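Ribonucleoside-diphosphate reductase (Pseudomonas aeruginosa, PDB 5IM3) probably catalyses the thioredoxin-dependent reduction of ribonucleoside diphosphates to deoxyribonucleotides for DNA synthesis, as an allosteric enzyme that binds dATP. Local coordinates at residues S372-T376 with A399-G403; A449-Y453 with S583-T588. One frame throughout, in Å; residues are numbered along the deposited sequence.

Contact 1: residues S372-T376 with A399-G403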
loop_
_atom_site.group_PDB
_atom_site.type_symbol
_atom_site.label_atom_id
_atom_site.label_comp_id
_atom_site.label_asym_id
_atom_site.label_seq_id
_atom_site.Cartn_x
_atom_site.Cartn_y
_atom_site.Cartn_z
ATOM N N SER A 372 -12.468 -18.431 -42.880
ATOM C CA SER A 372 -12.166 -17.040 -42.561
ATOM C C SER A 372 -11.022 -16.919 -41.558
ATOM O O SER A 372 -10.975 -15.961 -40.781
ATOM C CB SER A 372 -13.412 -16.333 -42.024
ATOM O OG SER A 372 -13.840 -16.914 -40.805
ATOM N N CYS A 373 -10.089 -17.878 -41.577
ATOM C CA CYS A 373 -8.963 -17.953 -40.649
ATOM C C CYS A 373 -7.683 -18.116 -41.456
ATOM O O CYS A 373 -7.586 -19.034 -42.276
ATOM C CB CYS A 373 -9.146 -19.132 -39.678
ATOM S SG CYS A 373 -7.688 -19.672 -38.689
ATOM N N TYR A 374 -6.705 -17.235 -41.230
ATOM C CA TYR A 374 -5.504 -17.223 -42.057
ATOM C C TYR A 374 -4.257 -16.979 -41.222
ATOM O O TYR A 374 -4.309 -16.356 -40.159
ATOM C CB TYR A 374 -5.576 -16.139 -43.144
ATOM C CG TYR A 374 -6.876 -16.109 -43.908
ATOM C CD1 TYR A 374 -7.061 -16.891 -45.037
ATOM C CD2 TYR A 374 -7.918 -15.295 -43.495
ATOM C CE1 TYR A 374 -8.252 -16.860 -45.734
ATOM C CE2 TYR A 374 -9.104 -15.256 -44.179
ATOM C CZ TYR A 374 -9.271 -16.039 -45.297
ATOM O OH TYR A 374 -10.465 -15.989 -45.969
ATOM N N LEU A 375 -3.127 -17.468 -41.737
ATOM C CA LEU A 375 -1.809 -17.243 -41.163
ATOM C C LEU A 375 -0.899 -16.661 -42.234
ATOM O O LEU A 375 -0.908 -17.117 -43.382
ATOM C CB LEU A 375 -1.183 -18.538 -40.614
ATOM C CG LEU A 375 -1.866 -19.243 -39.435
ATOM C CD1 LEU A 375 -3.107 -20.018 -39.873
ATOM C CD2 LEU A 375 -0.871 -20.171 -38.746
ATOM N N THR A 376 -0.110 -15.657 -41.856
ATOM C CA THR A 376 0.817 -15.010 -42.770
ATOM C C THR A 376 2.174 -14.859 -42.102
ATOM O O THR A 376 2.309 -14.959 -40.880
ATOM C CB THR A 376 0.326 -13.623 -43.212
ATOM O OG1 THR A 376 0.447 -12.701 -42.121
ATOM C CG2 THR A 376 -1.127 -13.675 -43.676
ATOM N N ALA A 399 -14.753 -10.310 -42.168
ATOM C CA ALA A 399 -14.710 -10.810 -40.791
ATOM C C ALA A 399 -13.667 -11.908 -40.586
ATOM O O ALA A 399 -13.800 -12.732 -39.678
ATOM C CB ALA A 399 -16.086 -11.313 -40.340
ATOM N N GLY A 400 -12.617 -11.932 -41.401
ATOM C CA GLY A 400 -11.584 -12.939 -41.242
ATOM C C GLY A 400 -10.663 -12.662 -40.067
ATOM O O GLY A 400 -10.376 -11.516 -39.717
ATOM N N GLY A 401 -10.198 -13.742 -39.446
ATOM C CA GLY A 401 -9.226 -13.666 -38.367
ATOM C C GLY A 401 -7.836 -14.005 -38.880
ATOM O O GLY A 401 -7.680 -14.859 -39.753
ATOM N N LEU A 402 -6.828 -13.337 -38.319
ATOM C CA LEU A 402 -5.478 -13.364 -38.865
ATOM C C LEU A 402 -4.430 -13.599 -37.786
ATOM O O LEU A 402 -4.471 -12.983 -36.717
ATOM C CB LEU A 402 -5.157 -12.045 -39.571
ATOM C CG LEU A 402 -5.818 -11.828 -40.927
ATOM C CD1 LEU A 402 -6.004 -10.351 -41.189
ATOM C CD2 LEU A 402 -4.964 -12.456 -42.006
ATOM N N GLY A 403 -3.480 -14.478 -38.090
ATOM C CA GLY A 403 -2.211 -14.539 -37.382
ATOM C C GLY A 403 -1.104 -14.006 -38.279
ATOM O O GLY A 403 -1.026 -14.364 -39.456
#

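Contact 2: residues A449-Y453 with S583-T588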
loop_
_atom_site.group_PDB
_atom_site.type_symbol
_atom_site.label_atom_id
_atom_site.label_comp_id
_atom_site.label_asym_id
_atom_site.label_seq_id
_atom_site.Cartn_x
_atom_site.Cartn_y
_atom_site.Cartn_z
ATOM N N ALA A 449 -10.368 -9.649 -36.172
ATOM C CA ALA A 449 -9.229 -9.399 -35.296
ATOM C C ALA A 449 -7.943 -9.959 -35.905
ATOM O O ALA A 449 -7.982 -10.727 -36.869
ATOM C CB ALA A 449 -9.481 -10.003 -33.920
ATOM N N VAL A 450 -6.805 -9.566 -35.334
ATOM C CA VAL A 450 -5.492 -9.999 -35.797
ATOM C C VAL A 450 -4.593 -10.198 -34.581
ATOM O O VAL A 450 -4.713 -9.491 -33.578
ATOM C CB VAL A 450 -4.882 -8.977 -36.789
ATOM C CG1 VAL A 450 -4.882 -7.587 -36.186
ATOM C CG2 VAL A 450 -3.474 -9.383 -37.210
ATOM N N CYS A 451 -3.698 -11.182 -34.667
ATOM C CA CYS A 451 -2.741 -11.471 -33.602
ATOM C C CYS A 451 -1.338 -11.455 -34.186
ATOM O O CYS A 451 -1.046 -12.208 -35.118
ATOM C CB CYS A 451 -3.021 -12.826 -32.943
ATOM S SG CYS A 451 -1.879 -13.239 -31.590
ATOM N N ALA A 452 -0.469 -10.615 -33.626
ATOM C CA ALA A 452 0.921 -10.541 -34.055
ATOM C C ALA A 452 1.795 -11.439 -33.186
ATOM O O ALA A 452 1.657 -11.465 -31.960
ATOM C CB ALA A 452 1.428 -9.099 -33.994
ATOM N N TYR A 453 2.691 -12.181 -33.834
ATOM C CA TYR A 453 3.609 -13.094 -33.166
ATOM C C TYR A 453 5.038 -12.577 -33.280
ATOM O O TYR A 453 5.436 -12.052 -34.324
ATOM C CB TYR A 453 3.528 -14.495 -33.773
ATOM C CG TYR A 453 2.311 -15.293 -33.371
ATOM C CD1 TYR A 453 1.073 -15.048 -33.952
ATOM C CD2 TYR A 453 2.409 -16.320 -32.445
ATOM C CE1 TYR A 453 -0.038 -15.787 -33.601
ATOM C CE2 TYR A 453 1.300 -17.065 -32.086
ATOM C CZ TYR A 453 0.079 -16.791 -32.668
ATOM O OH TYR A 453 -1.028 -17.524 -32.320
ATOM N N SER A 583 4.198 -19.220 -37.109
ATOM C CA SER A 583 3.415 -18.790 -35.959
ATOM C C SER A 583 2.162 -19.656 -35.909
ATOM O O SER A 583 1.971 -20.558 -36.731
ATOM C CB SER A 583 3.056 -17.306 -36.038
ATOM O OG SER A 583 2.002 -17.071 -36.957
ATOM N N SER A 584 1.312 -19.379 -34.931
ATOM C CA SER A 584 -0.023 -19.942 -34.895
ATOM C C SER A 584 -1.004 -18.875 -35.390
ATOM O O SER A 584 -0.598 -17.879 -35.996
ATOM C CB SER A 584 -0.322 -20.450 -33.484
ATOM O OG SER A 584 -1.521 -21.201 -33.467
ATOM N N ASN A 585 -2.290 -19.068 -35.139
ATOM C CA ASN A 585 -3.304 -18.189 -35.697
ATOM C C ASN A 585 -3.893 -17.302 -34.603
ATOM O O ASN A 585 -3.391 -17.244 -33.472
ATOM C CB ASN A 585 -4.385 -19.011 -36.400
ATOM C CG ASN A 585 -5.234 -19.805 -35.429
ATOM O OD1 ASN A 585 -4.714 -20.467 -34.529
ATOM N ND2 ASN A 585 -6.551 -19.729 -35.595
ATOM N N LEU A 586 -4.970 -16.600 -34.957
ATOM C CA LEU A 586 -5.634 -15.706 -34.016
ATOM C C LEU A 586 -6.036 -16.427 -32.731
ATOM O O LEU A 586 -5.982 -15.845 -31.641
ATOM C CB LEU A 586 -6.860 -15.080 -34.684
ATOM C CG LEU A 586 -7.740 -14.174 -33.819
ATOM C CD1 LEU A 586 -6.955 -12.978 -33.287
ATOM C CD2 LEU A 586 -8.950 -13.703 -34.611
ATOM N N CYS A 587 -6.444 -17.693 -32.836
ATOM C CA CYS A 587 -6.983 -18.436 -31.703
ATOM C C CYS A 587 -6.035 -19.511 -31.181
ATOM O O CYS A 587 -6.390 -20.222 -30.237
ATOM C CB CYS A 587 -8.331 -19.052 -32.092
ATOM S SG CYS A 587 -9.553 -17.813 -32.604
ATOM N N THR A 588 -4.850 -19.652 -31.779
ATOM C CA THR A 588 -3.732 -20.429 -31.232
ATOM C C THR A 588 -3.984 -21.935 -31.239
ATOM O O THR A 588 -3.522 -22.640 -30.344
ATOM C CB THR A 588 -3.368 -19.971 -29.812
ATOM O OG1 THR A 588 -4.335 -20.457 -28.872
ATOM C CG2 THR A 588 -3.290 -18.451 -29.741
#

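Contact 1: residues S372-T376 with A399-G403
Cys-373 to Thr-376 and Gly-401 to Gly-403 belong to the two parallel strands 373-377 and 401-405 of a beta-alpha-beta unit in the alpha-beta barrel, with helix 382-395 as the crossover. Four backbone hydrogen bonds join them. Gly-401 N reaches Ser-372 O at 2.7 Å, and Tyr-374 N returns a bond to Gly-401 O at 3.0 Å. The next pair repeats the pattern: Gly-403 N to Tyr-374 O, then Thr-376 N to Gly-403 O, each 2.9 Å. Weaker CA-H...O contacts fill the spaces between, among them Leu-402 CA to Tyr-374 O at 3.5 Å.

Side chains alternate between the two faces. Tyr-374 and Leu-402 lie side by side on one, where Tyr-374 CB meets the tip branch Leu-402 CD2 at 3.9 Å. With CG of Tyr-374 anti to its own carbonyl carbon (chi1 -47°), the ring swings back toward the start of the other strand, and Gly-400 CA lies at its edge, 4.5 Å from Tyr-374 CE2. Thr-376 CG2 approaches the same leucine branch more loosely, while its OG1 is hydrogen-bonded to Asn-404 OD1.

Cys-373 and Leu-375 share the other face, where the opposing residues are glycines. Cys-373 is in a disulfide with Cys-602, consistent with the redox cysteine pair of class I reductases. Helix 382-395 packs on the Tyr-374 and Leu-402 face through Leu-395. Strand 600-608 pairs antiparallel along the other edge of 373-377, away from 401-405, and strand 450-455 continues the sheet beyond 401-405.

Contact 2: residues A449-Y453 with S583-T588
Tyr-453, on a barrel strand, and Asn-585, in the irregular loop 583-588, make the one hydrogen bond across this contact. The phenol OH donates to the backbone carbonyl, with Tyr-453 OH 2.6 Å from Asn-585 O. It comes in at a C=O...donor angle of 139°, tilted 18° from the carbonyl plane, while the carbonyl oxygen itself lies at the ring edge, in the ring plane. Within the loop, Ser-583 OG bonds to Ser-584 O at 2.9 Å, on a lone pair. Two side chains turn to partners beyond the segments: Ser-584 OG to Ile-590 O, and Asn-585 OD1 to the backbone N atoms of Glu-589 and Ile-590.

The ring also makes a CH-pi contact. Ser-583 CB stands over one face, 3.8 Å from the centroid of the Tyr-453 ring, and Ser-584 N lies above the same face. CG of Tyr-453 is anti to the carbonyl carbon (chi1 -76°), which sends the ring off the strand and along the loop backbone. At its far end Thr-588 CG2 approaches Tyr-453 OH at 3.6 Å.

Apolar packing is left to Leu-586, whose two methyls lie against Ala-449 and the first strand residues. Leu-586 CD2 rests on Ala-449 CB at 3.8 Å, and Leu-586 CD1 on Cys-451 CB at 4.0 Å.

Asn-Leu-Cys, followed by Thr-588 and Glu-589, is consistent with the finger loop that rises into the barrel of class I reductases, whose cysteine, probably Cys-587 here, carries the transient thiyl radical. Between these two segments the hold is one phenol-to-carbonyl bond plus CH-pi and apolar packing, the latter from the loop's own Leu-586, with no charged pair.

From the N terminus, contact 1 comes first: 399-403 returns beside 372-376 after the short excursion through helix 382-395. Contact 2 opens later and closes a much longer span, 453 to 583, so the two follow in series and neither nests nor crosses. They meet in one sheet, because strand 401-405 is also the neighbour of strand 450-455: Cys-451 N lies 2.8 Å from Leu-402 O, a probable hydrogen bond. The loop 583-588 also touches contact 1, packing Asn-585 against Cys-373 and the Ser-583 backbone against Leu-375. Together they tie three successive parallel barrel strands to the loop preceding strand 600-608.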